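Local coordinates for unconventional myosin IB (Entamoeba histolytica, PDB 5XGG), which is probably an actin-based motor of the class-1 myosins, whose C-terminal SH3 domain, the part described here, probably recognises proline-rich partners, at residues 4-9 / 28-33. Residues are numbered along the deposited sequence; the frame is centred on the assembly and turned at random.
Sequences LPQVKA and IITILE
The side-chain amide of Q6 meets I28 with a face and T30 with an edge. CG2 of I28 sits over one face, 4.0 Å from Q6 NE2. At the edge, Q6 NE2 donates a nearly straight hydrogen bond (174°) to T30 OG1 at 3.2 Å, and the hydroxyl lies in the amide plane. T30 OG1 is anti to the carbonyl carbon of T30 (chi1 -60°), which places OG1 beside the Q6 amide and lets CG2 meet L4. L4 CD1 touches that T30 CG2 at 3.5 Å, the two side chains crossing at about a right angle. One face of the P5 ring, off its centre, rests on I31: P5 CD is 3.5 Å from I31 O, and P5 CB packs on I31 CB.

V7 and I29 form a hydrogen-bonded antiparallel pair, with V7 N to I29 O and I29 N to V7 O both 2.9 Å. I31 N donates a hydrogen bond to P5 O. On the buried face, V7 CG1 meets I31 CG1 at 3.9 Å. W39 touches both V7 and I31, and I50 touches I29 and I31. Strands 6-9 and 28-35 thus join at the two ends of the RT loop, and their inward side chains help build the hydrophobic core of the SH3 beta barrel.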
# COMPACT_ATOMS: atom_id res chain seq x y z
N LEU A 4 6.61 5.59 -8.11
CA LEU A 4 6.21 4.26 -7.67
C LEU A 4 4.70 4.25 -7.58
O LEU A 4 4.09 5.26 -7.47
CB LEU A 4 6.79 3.98 -6.29
CG LEU A 4 8.30 3.79 -6.18
CD1 LEU A 4 8.76 3.71 -4.71
CD2 LEU A 4 8.69 2.50 -6.81
N PRO A 5 4.06 3.06 -7.66
CA PRO A 5 2.60 3.02 -7.44
C PRO A 5 2.19 3.44 -6.03
O PRO A 5 2.98 3.18 -5.11
CB PRO A 5 2.29 1.58 -7.66
CG PRO A 5 3.50 0.96 -8.30
CD PRO A 5 4.66 1.74 -7.81
N GLN A 6 1.04 4.09 -5.88
CA GLN A 6 0.55 4.42 -4.55
C GLN A 6 -0.87 3.98 -4.46
O GLN A 6 -1.55 3.86 -5.53
CB GLN A 6 0.64 5.86 -4.29
CG GLN A 6 2.13 6.32 -4.08
CD GLN A 6 2.15 7.73 -3.61
OE1 GLN A 6 1.44 8.54 -4.24
NE2 GLN A 6 2.89 8.07 -2.58
N VAL A 7 -1.27 3.60 -3.26
CA VAL A 7 -2.59 3.06 -3.02
C VAL A 7 -3.16 3.78 -1.83
O VAL A 7 -2.45 4.33 -0.97
CB VAL A 7 -2.61 1.52 -2.74
CG1 VAL A 7 -2.00 0.71 -3.90
CG2 VAL A 7 -1.93 1.15 -1.42
N LYS A 8 -4.48 3.83 -1.78
CA LYS A 8 -5.21 4.38 -0.61
C LYS A 8 -5.97 3.25 0.09
O LYS A 8 -6.67 2.45 -0.57
CB LYS A 8 -6.21 5.41 -1.08
CG LYS A 8 -6.92 6.12 0.03
CD LYS A 8 -7.68 7.28 -0.63
CE LYS A 8 -8.67 7.91 0.28
NZ LYS A 8 -9.07 9.22 -0.32
N ALA A 9 -5.77 3.13 1.40
CA ALA A 9 -6.44 2.08 2.17
C ALA A 9 -7.97 2.36 2.19
O ALA A 9 -8.40 3.46 2.46
CB ALA A 9 -5.91 2.06 3.59
N ILE A 28 -2.13 6.53 2.64
CA ILE A 28 -1.54 6.48 1.29
C ILE A 28 -0.22 5.73 1.39
O ILE A 28 0.70 6.17 2.12
CB ILE A 28 -1.26 7.90 0.65
CG1 ILE A 28 -2.51 8.81 0.71
CG2 ILE A 28 -0.67 7.78 -0.73
CD1 ILE A 28 -3.69 8.26 0.10
N ILE A 29 -0.21 4.54 0.84
CA ILE A 29 0.88 3.57 0.94
C ILE A 29 1.59 3.47 -0.43
O ILE A 29 0.96 3.31 -1.47
CB ILE A 29 0.33 2.20 1.42
CG1 ILE A 29 -0.45 2.44 2.68
CG2 ILE A 29 1.46 1.21 1.56
CD1 ILE A 29 -1.24 1.21 3.08
N THR A 30 2.93 3.58 -0.41
CA THR A 30 3.77 3.40 -1.59
C THR A 30 4.12 1.94 -1.82
O THR A 30 4.49 1.26 -0.89
CB THR A 30 5.01 4.29 -1.39
OG1 THR A 30 4.59 5.68 -1.25
CG2 THR A 30 5.93 4.15 -2.63
N ILE A 31 4.06 1.44 -3.05
CA ILE A 31 4.23 0.03 -3.35
C ILE A 31 5.62 -0.22 -3.92
O ILE A 31 6.02 0.39 -4.91
CB ILE A 31 3.13 -0.49 -4.32
CG1 ILE A 31 1.78 -0.14 -3.71
CG2 ILE A 31 3.36 -1.97 -4.56
CD1 ILE A 31 1.45 -0.75 -2.33
N LEU A 32 6.37 -1.09 -3.24
CA LEU A 32 7.77 -1.38 -3.60
C LEU A 32 7.89 -2.67 -4.43
O LEU A 32 8.90 -2.87 -5.16
CB LEU A 32 8.58 -1.48 -2.29
CG LEU A 32 8.61 -0.33 -1.37
CD1 LEU A 32 9.47 -0.74 -0.17
CD2 LEU A 32 9.03 0.96 -2.07
N GLU A 33 6.91 -3.57 -4.35
CA GLU A 33 7.02 -4.89 -4.93
C GLU A 33 5.65 -5.55 -4.81
O GLU A 33 4.87 -5.14 -3.94
CB GLU A 33 8.11 -5.65 -4.13
CG GLU A 33 8.17 -7.14 -4.21
CD GLU A 33 9.61 -7.60 -4.16
OE1 GLU A 33 10.33 -7.11 -3.25
OE2 GLU A 33 9.96 -8.35 -5.08